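PDB 2P3P: DUF3256 domain-containing protein from Porphyromonas gingivalis W83, which is of unknown function but binds magnesium and is probably anchored in the membrane in its full-length form. Local coordinates for residues A9-R14 with M80-F85; V91-T96 with I107-T112; A103-D108 with Y154-L159; S167-V172 with P190-Y195. All coordinates share one frame; numbering follows the deposited sequence. Where two conformers were deposited one is given.

From the N terminus, contact 1 closes a loop of 65 residues, laying the start of helix 11-18 on strand 77-84 of the seven-stranded antiparallel sheet. Contact 2 follows in series and closes the short hairpin of strands 90-98 and 104-111; strand 90-98 is hydrogen-bonded to strand 77-84, so contacts 1 and 2 touch. Contact 3 closes a loop of 45 residues and overlaps contact 2 along the chain, since 103-108 begins inside 91-112 and shares Ile-107 and Asp-108; it joins the large sheet to strand 155-159 of a four-stranded sheet. Contact 4 closes a loop of 17 residues, pairing strands 165-170 and 193-197 in that second sheet. None nests inside another.

Contact 1: A9-R14 with M80-F85; sequences AGELER and MRILPF
Leu-12 and Ile-82 run past one another in opposite directions where the first turn of helix 11-18 rests on strand 77-84. CG1 of Ile-82 lies 4.0 Å from both CA and CB of Leu-12, so the isoleucine branch meets the root of the leucine, while the leucine methyls reach on toward the strand. With CG trans to the backbone N (chi1 179°), Leu-12 extends toward the strand: CD1 comes within 4.2 Å of CG of selenomethionine Met-80, and CD2 approaches the Met-80 carbonyl O at 3.9 Å. The same CD1 passes over the backbone at Arg-81, whose own side chain leaves on the other side of the strand and bonds through NE to the carbonyl O of Asn-66. Glu-11 crosses Ile-82 at about a right angle; its extended chain brings OE1 to 3.6 Å from Ile-82 CG2, and that oxygen is hydrogen-bonded to OG of Ser-90. The contact between the segments is therefore apolar, with a carboxylate at its margin held by a neighbouring hydroxyl. Gly-10 occupies the N-cap position, and its carbonyl O accepts the first helical bond from Arg-14 N at 3.1 Å. Around this helix start, Leu-12 and Met-80 both pack on Ile-68 of strand 67-72, Ile-82 leans on Ile-92 of strand 90-98, and Glu-11 touches Thr-112.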
loop_
_atom_site.group_PDB
_atom_site.type_symbol
_atom_site.label_atom_id
_atom_site.label_comp_id
_atom_site.label_asym_id
_atom_site.label_seq_id
_atom_site.Cartn_x
_atom_site.Cartn_y
_atom_site.Cartn_z
ATOM N N ALA A 9 -23.153 4.687 9.698
ATOM C CA ALA A 9 -21.932 4.349 8.907
ATOM C C ALA A 9 -20.917 5.494 8.988
ATOM O O ALA A 9 -21.283 6.704 8.868
ATOM C CB ALA A 9 -22.306 4.081 7.444
ATOM N N GLY A 10 -19.662 5.120 9.185
ATOM C CA GLY A 10 -18.533 6.016 9.121
ATOM C C GLY A 10 -18.243 6.402 7.700
ATOM O O GLY A 10 -18.844 5.869 6.770
ATOM N N GLU A 11 -17.257 7.278 7.527
ATOM C CA GLU A 11 -16.971 7.809 6.207
ATOM C C GLU A 11 -16.363 6.765 5.257
ATOM O O GLU A 11 -16.710 6.740 4.063
ATOM C CB GLU A 11 -16.061 9.024 6.331
ATOM C CG GLU A 11 -15.843 9.714 5.040
ATOM C CD GLU A 11 -15.142 11.009 5.181
ATOM O OE1 GLU A 11 -14.343 11.190 6.152
ATOM O OE2 GLU A 11 -15.360 11.854 4.307
ATOM N N LEU A 12 -15.512 5.880 5.780
ATOM C CA LEU A 12 -14.867 4.878 4.922
ATOM C C LEU A 12 -15.933 3.928 4.388
ATOM O O LEU A 12 -15.930 3.609 3.187
ATOM C CB LEU A 12 -13.764 4.114 5.653
ATOM C CG LEU A 12 -13.077 3.033 4.806
ATOM C CD1 LEU A 12 -12.384 3.707 3.615
ATOM C CD2 LEU A 12 -12.083 2.232 5.686
ATOM N N GLU A 13 -16.833 3.495 5.276
ATOM C CA GLU A 13 -17.980 2.642 4.886
ATOM C C GLU A 13 -18.832 3.282 3.781
ATOM O O GLU A 13 -19.156 2.645 2.773
ATOM C CB GLU A 13 -18.844 2.313 6.082
ATOM C CG GLU A 13 -20.227 1.788 5.707
ATOM C CD GLU A 13 -21.016 1.166 6.833
ATOM O OE1 GLU A 13 -20.582 1.158 7.996
ATOM O OE2 GLU A 13 -22.136 0.660 6.540
ATOM N N ARG A 14 -19.158 4.564 3.960
ATOM C CA ARG A 14 -19.905 5.314 2.943
ATOM C C ARG A 14 -19.206 5.290 1.593
ATOM O O ARG A 14 -19.810 4.993 0.569
ATOM C CB ARG A 14 -20.087 6.764 3.373
ATOM C CG ARG A 14 -20.818 6.921 4.699
ATOM C CD ARG A 14 -21.636 8.200 4.723
ATOM N NE ARG A 14 -20.806 9.403 4.774
ATOM C CZ ARG A 14 -20.200 9.870 5.870
ATOM N NH1 ARG A 14 -20.301 9.226 7.035
ATOM N NH2 ARG A 14 -19.471 10.984 5.794
HETATM N N MSE A 80 -7.149 0.270 2.077
HETATM C CA MSE A 80 -7.630 1.633 1.922
HETATM C C MSE A 80 -8.101 2.203 3.230
HETATM O O MSE A 80 -8.608 1.476 4.129
HETATM C CB MSE A 80 -8.772 1.717 0.897
HETATM C CG MSE A 80 -10.018 1.070 1.346
HETATM SE SE MSE A 80 -11.490 1.305 0.040
HETATM C CE MSE A 80 -10.779 0.154 -1.313
ATOM N N ARG A 81 -7.927 3.514 3.334
ATOM C CA ARG A 81 -8.228 4.272 4.559
ATOM C C ARG A 81 -8.563 5.693 4.165
ATOM O O ARG A 81 -8.098 6.133 3.136
ATOM C CB ARG A 81 -7.022 4.336 5.485
ATOM C CG ARG A 81 -6.685 3.045 6.155
ATOM C CD ARG A 81 -5.862 3.251 7.407
ATOM N NE ARG A 81 -6.644 3.914 8.444
ATOM C CZ ARG A 81 -6.111 4.634 9.410
ATOM N NH1 ARG A 81 -4.809 4.842 9.438
ATOM N NH2 ARG A 81 -6.896 5.185 10.320
ATOM N N ILE A 82 -9.309 6.396 5.020
ATOM C CA ILE A 82 -9.489 7.836 4.963
ATOM C C ILE A 82 -8.322 8.498 5.712
ATOM O O ILE A 82 -7.926 8.072 6.782
ATOM C CB ILE A 82 -10.833 8.280 5.647
ATOM C CG1 ILE A 82 -12.004 7.644 4.957
ATOM C CG2 ILE A 82 -11.083 9.803 5.468
ATOM C CD1 ILE A 82 -12.182 8.168 3.567
ATOM N N LEU A 83 -7.836 9.588 5.160
ATOM C CA LEU A 83 -6.861 10.468 5.802
ATOM C C LEU A 83 -7.422 11.889 5.814
ATOM O O LEU A 83 -8.112 12.342 4.874
ATOM C CB LEU A 83 -5.520 10.463 5.065
ATOM C CG LEU A 83 -4.791 9.144 4.859
ATOM C CD1 LEU A 83 -3.566 9.318 3.950
ATOM C CD2 LEU A 83 -4.429 8.583 6.209
ATOM N N PRO A 84 -7.166 12.610 6.895
ATOM C CA PRO A 84 -7.733 13.951 6.984
ATOM C C PRO A 84 -7.013 14.928 6.091
ATOM O O PRO A 84 -5.805 15.046 6.202
ATOM C CB PRO A 84 -7.503 14.338 8.450
ATOM C CG PRO A 84 -6.437 13.493 8.952
ATOM C CD PRO A 84 -6.394 12.239 8.104
ATOM N N PHE A 85 -7.750 15.642 5.243
ATOM C CA PHE A 85 -7.127 16.682 4.418
ATOM C C PHE A 85 -7.134 17.986 5.190
ATOM O O PHE A 85 -6.173 18.768 5.156
ATOM C CB PHE A 85 -7.790 16.840 3.032
ATOM C CG PHE A 85 -7.074 17.816 2.192
ATOM C CD1 PHE A 85 -5.908 17.456 1.519
ATOM C CD2 PHE A 85 -7.499 19.134 2.159
ATOM C CE1 PHE A 85 -5.188 18.409 0.787
ATOM C CE2 PHE A 85 -6.775 20.092 1.452
ATOM C CZ PHE A 85 -5.641 19.740 0.765
#

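Contact 2: V91-T96 with I107-T112; sequences VICVVT and IDFYTT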
loop_
_atom_site.group_PDB
_atom_site.type_symbol
_atom_site.label_atom_id
_atom_site.label_comp_id
_atom_site.label_asym_id
_atom_site.label_seq_id
_atom_site.Cartn_x
_atom_site.Cartn_y
_atom_site.Cartn_z
ATOM N N VAL A 91 -9.446 12.757 2.305
ATOM C CA VAL A 91 -9.118 12.061 1.055
ATOM C C VAL A 91 -9.007 10.534 1.332
ATOM O O VAL A 91 -8.817 10.096 2.483
ATOM C CB VAL A 91 -7.831 12.615 0.375
ATOM C CG1 VAL A 91 -8.025 14.094 -0.032
ATOM C CG2 VAL A 91 -6.626 12.442 1.237
ATOM N N ILE A 92 -9.155 9.739 0.267
ATOM C CA ILE A 92 -9.008 8.261 0.339
ATOM C C ILE A 92 -7.596 7.874 -0.144
ATOM O O ILE A 92 -7.184 8.273 -1.217
ATOM C CB ILE A 92 -10.055 7.535 -0.557
ATOM C CG1 ILE A 92 -11.474 8.040 -0.245
ATOM C CG2 ILE A 92 -9.963 5.970 -0.367
ATOM C CD1 ILE A 92 -12.523 7.628 -1.200
ATOM N N CYS A 93 -6.905 7.065 0.661
ATOM C CA CYS A 93 -5.579 6.576 0.340
ATOM C C CYS A 93 -5.691 5.086 0.147
ATOM O O CYS A 93 -6.226 4.385 1.030
ATOM C CB CYS A 93 -4.613 6.879 1.492
ATOM S SG CYS A 93 -2.902 6.235 1.186
ATOM N N VAL A 94 -5.223 4.587 -1.010
ATOM C CA VAL A 94 -5.391 3.183 -1.328
ATOM C C VAL A 94 -4.004 2.711 -1.671
ATOM O O VAL A 94 -3.312 3.344 -2.465
ATOM C CB VAL A 94 -6.384 2.906 -2.505
ATOM C CG1 VAL A 94 -6.623 1.391 -2.680
ATOM C CG2 VAL A 94 -7.709 3.584 -2.275
ATOM N N VAL A 95 -3.585 1.627 -1.032
ATOM C CA VAL A 95 -2.265 1.071 -1.262
ATOM C C VAL A 95 -2.498 -0.319 -1.838
ATOM O O VAL A 95 -3.134 -1.177 -1.205
ATOM C CB VAL A 95 -1.398 0.983 0.047
ATOM C CG1 VAL A 95 -0.002 0.437 -0.266
ATOM C CG2 VAL A 95 -1.294 2.306 0.747
ATOM N N THR A 96 -1.986 -0.528 -3.038
ATOM C CA THR A 96 -2.229 -1.777 -3.764
ATOM C C THR A 96 -0.881 -2.423 -3.996
ATOM O O THR A 96 0.017 -1.803 -4.616
ATOM C CB THR A 96 -2.954 -1.563 -5.095
ATOM O OG1 THR A 96 -4.181 -0.851 -4.902
ATOM C CG2 THR A 96 -3.252 -2.935 -5.764
ATOM N N ILE A 107 0.688 3.575 -4.360
ATOM C CA ILE A 107 -0.189 4.377 -3.504
ATOM C C ILE A 107 -0.997 5.311 -4.436
ATOM O O ILE A 107 -0.419 6.092 -5.235
ATOM C CB ILE A 107 0.588 5.221 -2.479
ATOM C CG1 ILE A 107 1.587 4.395 -1.688
ATOM C CG2 ILE A 107 -0.392 5.886 -1.492
ATOM C CD1 ILE A 107 2.409 5.234 -0.743
ATOM N N ASP A 108 -2.328 5.185 -4.353
ATOM C CA ASP A 108 -3.264 6.027 -5.071
ATOM C C ASP A 108 -4.008 6.910 -4.049
ATOM O O ASP A 108 -4.221 6.526 -2.902
ATOM C CB ASP A 108 -4.253 5.150 -5.880
ATOM C CG ASP A 108 -3.581 4.373 -6.975
ATOM O OD1 ASP A 108 -2.771 4.993 -7.703
ATOM O OD2 ASP A 108 -3.850 3.157 -7.113
ATOM N N PHE A 109 -4.357 8.117 -4.476
ATOM C CA PHE A 109 -5.225 9.024 -3.710
ATOM C C PHE A 109 -6.445 9.404 -4.491
ATOM O O PHE A 109 -6.372 9.582 -5.717
ATOM C CB PHE A 109 -4.486 10.267 -3.276
ATOM C CG PHE A 109 -3.444 10.002 -2.244
ATOM C CD1 PHE A 109 -3.694 10.220 -0.899
ATOM C CD2 PHE A 109 -2.190 9.532 -2.638
ATOM C CE1 PHE A 109 -2.701 9.984 0.025
ATOM C CE2 PHE A 109 -1.187 9.300 -1.712
ATOM C CZ PHE A 109 -1.435 9.519 -0.410
ATOM N N TYR A 110 -7.585 9.486 -3.787
ATOM C CA TYR A 110 -8.856 9.923 -4.372
ATOM C C TYR A 110 -9.533 10.933 -3.480
ATOM O O TYR A 110 -9.320 10.951 -2.245
ATOM C CB TYR A 110 -9.845 8.776 -4.545
ATOM C CG TYR A 110 -9.411 7.647 -5.395
ATOM C CD1 TYR A 110 -9.843 7.522 -6.705
ATOM C CD2 TYR A 110 -8.613 6.669 -4.870
ATOM C CE1 TYR A 110 -9.434 6.424 -7.482
ATOM C CE2 TYR A 110 -8.235 5.606 -5.586
ATOM C CZ TYR A 110 -8.640 5.460 -6.875
ATOM O OH TYR A 110 -8.161 4.320 -7.498
ATOM N N THR A 111 -10.404 11.733 -4.065
ATOM C CA THR A 111 -11.384 12.443 -3.231
ATOM C C THR A 111 -12.368 11.429 -2.633
ATOM O O THR A 111 -12.423 10.274 -3.059
ATOM C CB THR A 111 -12.182 13.484 -4.025
ATOM O OG1 THR A 111 -13.068 12.802 -4.928
ATOM C CG2 THR A 111 -11.241 14.417 -4.829
ATOM N N THR A 112 -13.159 11.848 -1.650
ATOM C CA THR A 112 -14.181 10.943 -1.078
ATOM C C THR A 112 -15.299 10.583 -2.077
ATOM O O THR A 112 -16.111 9.689 -1.818
ATOM C CB THR A 112 -14.745 11.482 0.236
ATOM O OG1 THR A 112 -15.070 12.869 0.094
ATOM C CG2 THR A 112 -13.733 11.363 1.376
HETATM O O HOH W 1 -3.250 1.812 -5.039
#
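Chi1 of 178° turns the sulfur of Cys-93 trans to its backbone N, and chi1 of -69° sets CG of Phe-109 beside its own N; together they bring SG to 3.9 Å from CE1 of Phe-109. The sulfur meets the ring obliquely, 4.3 Å from SG to the Phe-109 centroid, and CG2 of Ile-107 also touches the sulfur, 3.7 Å from Cys-93 SG. On the face that carries Ile-92, Val-94, Asp-108 and Tyr-110, CG2 of Val-94 approaches Tyr-110 CE2 at 3.9 Å, also obliquely, while Ile-92 and Tyr-110 sit CB beside CB. The backbones are joined by two hydrogen-bonded antiparallel pairs: Ile-92 with Tyr-110, where Ile-92 N reaches Tyr-110 O at 2.8 Å, and Val-94 with Asp-108, where Asp-108 N reaches Val-94 O at 2.8 Å. A water also lies among Val-94 O, Thr-96 OG1 and Asp-108 OD2, the last of which is salt-bridged to Arg-106. The pairing forms a beta hairpin within the large sheet. Strand 77-84 flanks strand 90-98, Phe-109 bonds through its backbone to Leu-117 of strand 116-117 and stacks on Phe-122, and helix 11-18 covers Ile-92 through Cys-15.

Contact 3: A103-D108 with Y154-L159; sequences ADSRID and YMQVSL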
loop_
_atom_site.group_PDB
_atom_site.type_symbol
_atom_site.label_atom_id
_atom_site.label_comp_id
_atom_site.label_asym_id
_atom_site.label_seq_id
_atom_site.Cartn_x
_atom_site.Cartn_y
_atom_site.Cartn_z
ATOM N N ALA A 103 7.248 -8.268 -4.019
ATOM C CA ALA A 103 6.289 -7.372 -3.376
ATOM C C ALA A 103 6.611 -5.927 -3.752
ATOM O O ALA A 103 7.761 -5.513 -3.672
ATOM C CB ALA A 103 6.299 -7.575 -1.861
ATOM N N ASP A 104 5.606 -5.211 -4.252
ATOM C CA ASP A 104 5.765 -3.871 -4.815
ATOM C C ASP A 104 4.414 -3.180 -4.760
ATOM O O ASP A 104 3.392 -3.748 -5.186
ATOM C CB ASP A 104 6.342 -3.980 -6.237
ATOM C CG ASP A 104 6.800 -2.646 -6.801
ATOM O OD1 ASP A 104 7.445 -1.851 -6.057
ATOM O OD2 ASP A 104 6.552 -2.401 -8.035
ATOM N N SER A 105 4.403 -1.974 -4.196
ATOM C CA SER A 105 3.196 -1.248 -3.896
ATOM C C SER A 105 3.018 -0.034 -4.816
ATOM O O SER A 105 3.994 0.582 -5.221
ATOM C CB SER A 105 3.245 -0.757 -2.440
ATOM O OG SER A 105 3.263 -1.844 -1.522
ATOM N N ARG A 106 1.743 0.335 -5.031
ATOM C CA ARG A 106 1.349 1.616 -5.618
ATOM C C ARG A 106 0.484 2.297 -4.569
ATOM O O ARG A 106 -0.313 1.632 -3.916
ATOM C CB ARG A 106 0.530 1.407 -6.888
ATOM C CG ARG A 106 1.274 0.690 -7.997
ATOM C CD ARG A 106 0.441 0.519 -9.319
ATOM N NE ARG A 106 -0.868 -0.030 -9.008
ATOM C CZ ARG A 106 -1.922 0.732 -8.726
ATOM N NH1 ARG A 106 -1.783 2.054 -8.766
ATOM N NH2 ARG A 106 -3.076 0.181 -8.342
ATOM N N ILE A 107 0.688 3.575 -4.360
ATOM C CA ILE A 107 -0.189 4.377 -3.504
ATOM C C ILE A 107 -0.997 5.311 -4.436
ATOM O O ILE A 107 -0.419 6.092 -5.235
ATOM C CB ILE A 107 0.588 5.221 -2.479
ATOM C CG1 ILE A 107 1.587 4.395 -1.688
ATOM C CG2 ILE A 107 -0.392 5.886 -1.492
ATOM C CD1 ILE A 107 2.409 5.234 -0.743
ATOM N N ASP A 108 -2.328 5.185 -4.353
ATOM C CA ASP A 108 -3.264 6.027 -5.071
ATOM C C ASP A 108 -4.008 6.910 -4.049
ATOM O O ASP A 108 -4.221 6.526 -2.902
ATOM C CB ASP A 108 -4.253 5.150 -5.880
ATOM C CG ASP A 108 -3.581 4.373 -6.975
ATOM O OD1 ASP A 108 -2.771 4.993 -7.703
ATOM O OD2 ASP A 108 -3.850 3.157 -7.113
ATOM N N TYR A 154 12.063 -2.240 -6.328
ATOM C CA TYR A 154 10.812 -2.692 -5.707
ATOM C C TYR A 154 10.755 -2.258 -4.260
ATOM O O TYR A 154 11.751 -2.316 -3.528
ATOM C CB TYR A 154 10.646 -4.210 -5.824
ATOM C CG TYR A 154 10.786 -4.759 -7.224
ATOM C CD1 TYR A 154 9.804 -4.536 -8.161
ATOM C CD2 TYR A 154 11.895 -5.517 -7.604
ATOM C CE1 TYR A 154 9.897 -5.033 -9.449
ATOM C CE2 TYR A 154 12.004 -6.013 -8.916
ATOM C CZ TYR A 154 10.994 -5.777 -9.819
ATOM O OH TYR A 154 11.036 -6.256 -11.133
HETATM N N MSE A 155 9.590 -1.773 -3.859
HETATM C CA MSE A 155 9.347 -1.377 -2.480
HETATM C C MSE A 155 7.914 -1.730 -2.080
HETATM O O MSE A 155 6.951 -1.545 -2.841
HETATM C CB MSE A 155 9.606 0.132 -2.246
HETATM C CG MSE A 155 11.034 0.582 -2.555
HETATM SE SE MSE A 155 11.135 2.516 -2.694
HETATM C CE MSE A 155 12.919 2.690 -3.587
ATOM N N GLN A 156 7.787 -2.276 -0.878
ATOM C CA GLN A 156 6.498 -2.646 -0.316
ATOM C C GLN A 156 6.098 -1.654 0.783
ATOM O O GLN A 156 6.850 -1.398 1.740
ATOM C CB GLN A 156 6.569 -4.064 0.290
ATOM C CG GLN A 156 5.225 -4.518 0.874
ATOM C CD GLN A 156 5.226 -5.977 1.273
ATOM O OE1 GLN A 156 6.297 -6.618 1.370
ATOM N NE2 GLN A 156 4.062 -6.481 1.582
ATOM N N VAL A 157 4.910 -1.092 0.631
ATOM C CA VAL A 157 4.358 -0.186 1.594
ATOM C C VAL A 157 3.309 -0.842 2.505
ATOM O O VAL A 157 2.489 -1.622 2.043
ATOM C CB VAL A 157 3.690 0.946 0.837
ATOM C CG1 VAL A 157 2.955 1.880 1.781
ATOM C CG2 VAL A 157 4.764 1.714 -0.029
ATOM N N SER A 158 3.354 -0.471 3.781
ATOM C CA SER A 158 2.298 -0.808 4.766
ATOM C C SER A 158 1.768 0.468 5.437
ATOM O O SER A 158 2.456 1.088 6.232
ATOM C CB SER A 158 2.849 -1.710 5.854
ATOM O OG SER A 158 1.784 -2.213 6.653
ATOM N N LEU A 159 0.560 0.849 5.100
ATOM C CA LEU A 159 -0.120 1.946 5.828
ATOM C C LEU A 159 -0.642 1.397 7.156
ATOM O O LEU A 159 -1.236 0.292 7.226
ATOM C CB LEU A 159 -1.257 2.468 4.930
ATOM C CG LEU A 159 -2.099 3.603 5.450
ATOM C CD1 LEU A 159 -1.250 4.837 5.727
ATOM C CD2 LEU A 159 -3.186 3.868 4.385
HETATM O O HOH W 2 6.282 1.053 -3.599
#
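OG of Ser-105 is gripped by two groups: the backbone N-H of Val-157 donates to it at 2.8 Å, almost straight, and the hydroxyl of Thr-97 is hydrogen-bonded to it. Chi1 of -64° places this oxygen beside the serine's own N, where it takes the Val-157 N-H in place of a backbone carbonyl. The serine's backbone N in turn donates to Met-155 O at 2.9 Å, and a water donates to both that carbonyl and Ser-105 O. OD1 of Asp-104 takes the N-H of Met-155 at 3.1 Å, met on the anti side of the carboxylate and somewhat out of its plane. The same carboxylate lies at the edge of the Tyr-154 ring, its CG 3.8 Å from Tyr-154 CD1, with the two planes 83° apart. Van der Waals touches flank the polar row: CB of Ala-103 lies 3.4 Å from Gln-156 OE1, and Ile-107 CD1 nears Val-157 CG1. The N-to-C directions of the short strand segments are 56° apart, and side-chain oxygens accept two of the three direct hydrogen bonds, consistent with two sheets meeting at an angle. Strand 104-111 stays paired with strand 90-98, strand 155-159 with strand 165-170, and Val-157 packs on Val-95 and Ile-168.

Contact 4: S167-V172 with P190-Y195; sequences SIRQTV and PEPLVY
Ile-168 and Leu-193 satisfy each other's backbone groups as a hydrogen-bonded antiparallel pair. The N-H of Ile-168 donates to Leu-193 O at 2.9 Å, and the N-H of Leu-193 donates to Ile-168 O at 2.8 Å with an angle of 160°. Leu-193 O also receives a CA-H...O contact from Ser-167. Beyond this pair, water takes over the bridging. Gln-170 N donates to a water, 3.0 Å from that nitrogen, which also makes a weak bond to Glu-191 O. A second water lies within bonding reach of Gln-170 O, 2.6 Å from it, and of Pro-190 O, where the direct pairing has ended. The amide of Gln-170 is bent back by its second torsion (chi2 80°): NE2 bonds to OG1 of Thr-173 and to the carbonyl O of Ser-189, while OE1 takes a weak bond from Val-172 N. Thr-171 OG1 is satisfied by Ala-103 O. CG2 of Ile-168 meets CB of Leu-193 at 3.9 Å and approaches Tyr-195 CE2 obliquely at 3.8 Å. On the face that carries Ser-167 and Val-194, Ser-167 OG lies against Pro-192 CB; CG of the Pro-192 ring also sits over one face of the Arg-169 guanidinium. The arrangement is that of two neighbouring antiparallel strands in a four-stranded sheet, with strand 155-159 beyond strand 165-170 and strand 202-204 beyond strand 193-197; at its water-bridged end the Gln-170 side chain is about 10 Å from that of Ser-149, a magnesium-binding residue, although no magnesium is bound to this chain here.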
loop_
_atom_site.group_PDB
_atom_site.type_symbol
_atom_site.label_atom_id
_atom_site.label_comp_id
_atom_site.label_asym_id
_atom_site.label_seq_id
_atom_site.Cartn_x
_atom_site.Cartn_y
_atom_site.Cartn_z
ATOM N N SER A 167 4.949 2.706 6.603
ATOM C CA SER A 167 6.297 2.213 6.560
ATOM C C SER A 167 6.536 1.637 5.165
ATOM O O SER A 167 5.623 1.100 4.530
ATOM C CB SER A 167 6.458 1.145 7.650
ATOM O OG SER A 167 7.761 0.672 7.774
ATOM N N ILE A 168 7.730 1.830 4.635
ATOM C CA ILE A 168 8.066 1.322 3.300
ATOM C C ILE A 168 9.402 0.612 3.371
ATOM O O ILE A 168 10.369 1.154 3.921
ATOM C CB ILE A 168 8.019 2.458 2.226
ATOM C CG1 ILE A 168 8.216 1.913 0.786
ATOM C CG2 ILE A 168 8.993 3.643 2.621
ATOM C CD1 ILE A 168 8.032 3.008 -0.289
ATOM N N ARG A 169 9.457 -0.585 2.793
ATOM C CA ARG A 169 10.620 -1.445 2.839
ATOM C C ARG A 169 11.029 -1.713 1.394
ATOM O O ARG A 169 10.159 -1.936 0.536
ATOM C CB ARG A 169 10.334 -2.765 3.570
ATOM C CG ARG A 169 9.291 -3.639 2.936
ATOM C CD ARG A 169 8.935 -4.895 3.745
ATOM N NE ARG A 169 8.426 -4.578 5.086
ATOM C CZ ARG A 169 8.598 -5.360 6.158
ATOM N NH1 ARG A 169 9.232 -6.516 6.066
ATOM N NH2 ARG A 169 8.114 -4.997 7.325
ATOM N N GLN A 170 12.326 -1.605 1.116
ATOM C CA GLN A 170 12.841 -2.075 -0.156
ATOM C C GLN A 170 12.768 -3.591 -0.197
ATOM O O GLN A 170 13.039 -4.289 0.785
ATOM C CB GLN A 170 14.239 -1.500 -0.516
ATOM C CG GLN A 170 15.412 -1.822 0.452
ATOM C CD GLN A 170 15.983 -3.210 0.242
ATOM O OE1 GLN A 170 15.763 -3.820 -0.797
ATOM N NE2 GLN A 170 16.627 -3.747 1.262
ATOM N N THR A 171 12.360 -4.109 -1.342
ATOM C CA THR A 171 12.299 -5.549 -1.523
ATOM C C THR A 171 13.274 -5.983 -2.613
ATOM O O THR A 171 13.109 -7.066 -3.174
ATOM C CB THR A 171 10.873 -6.041 -1.811
ATOM O OG1 THR A 171 10.336 -5.335 -2.926
ATOM C CG2 THR A 171 9.914 -5.815 -0.624
ATOM N N VAL A 172 14.293 -5.159 -2.887
ATOM C CA VAL A 172 15.386 -5.514 -3.799
ATOM C C VAL A 172 16.276 -6.650 -3.222
ATOM O O VAL A 172 16.697 -7.570 -3.935
ATOM C CB VAL A 172 16.270 -4.242 -4.137
ATOM C CG1 VAL A 172 17.483 -4.618 -4.966
ATOM C CG2 VAL A 172 15.453 -3.164 -4.843
ATOM N N PRO A 190 17.857 -3.479 5.158
ATOM C CA PRO A 190 16.485 -3.972 5.128
ATOM C C PRO A 190 15.556 -3.174 6.026
ATOM O O PRO A 190 14.341 -3.431 6.025
ATOM C CB PRO A 190 16.627 -5.403 5.653
ATOM C CG PRO A 190 17.769 -5.332 6.609
ATOM C CD PRO A 190 18.653 -4.170 6.180
ATOM N N GLU A 191 16.080 -2.227 6.800
ATOM C CA GLU A 191 15.212 -1.475 7.711
ATOM C C GLU A 191 14.167 -0.612 6.961
ATOM O O GLU A 191 14.500 0.158 6.068
ATOM C CB GLU A 191 16.026 -0.554 8.603
ATOM C CG GLU A 191 15.323 -0.148 9.871
ATOM C CD GLU A 191 15.084 -1.317 10.823
ATOM O OE1 GLU A 191 15.844 -2.321 10.748
ATOM O OE2 GLU A 191 14.140 -1.234 11.641
ATOM N N PRO A 192 12.899 -0.738 7.330
ATOM C CA PRO A 192 11.885 0.099 6.651
ATOM C C PRO A 192 11.993 1.538 7.010
ATOM O O PRO A 192 12.451 1.831 8.113
ATOM C CB PRO A 192 10.564 -0.482 7.180
ATOM C CG PRO A 192 10.908 -1.842 7.635
ATOM C CD PRO A 192 12.255 -1.716 8.232
ATOM N N LEU A 193 11.567 2.424 6.101
ATOM C CA LEU A 193 11.501 3.878 6.367
ATOM C C LEU A 193 10.086 4.263 6.770
ATOM O O LEU A 193 9.148 3.835 6.137
ATOM C CB LEU A 193 11.872 4.692 5.113
ATOM C CG LEU A 193 13.185 4.259 4.424
ATOM C CD1 LEU A 193 13.363 4.969 3.078
ATOM C CD2 LEU A 193 14.385 4.448 5.318
ATOM N N VAL A 194 9.949 5.119 7.770
ATOM C CA VAL A 194 8.647 5.543 8.263
ATOM C C VAL A 194 8.327 7.004 7.888
ATOM O O VAL A 194 9.190 7.886 8.000
ATOM C CB VAL A 194 8.575 5.380 9.799
ATOM C CG1 VAL A 194 7.226 5.896 10.375
ATOM C CG2 VAL A 194 8.799 3.917 10.186
ATOM N N TYR A 195 7.052 7.212 7.526
ATOM C CA TYR A 195 6.472 8.488 7.128
ATOM C C TYR A 195 5.190 8.729 7.947
ATOM O O TYR A 195 4.448 7.808 8.303
ATOM C CB TYR A 195 6.136 8.430 5.628
ATOM C CG TYR A 195 7.321 8.472 4.659
ATOM C CD1 TYR A 195 7.590 9.626 3.947
ATOM C CD2 TYR A 195 8.112 7.329 4.393
ATOM C CE1 TYR A 195 8.657 9.700 3.085
ATOM C CE2 TYR A 195 9.178 7.376 3.515
ATOM C CZ TYR A 195 9.452 8.549 2.837
ATOM O OH TYR A 195 10.517 8.646 1.956
HETATM O O HOH W 3 13.832 -1.552 3.685
HETATM O O HOH W 4 13.886 -4.269 3.293
#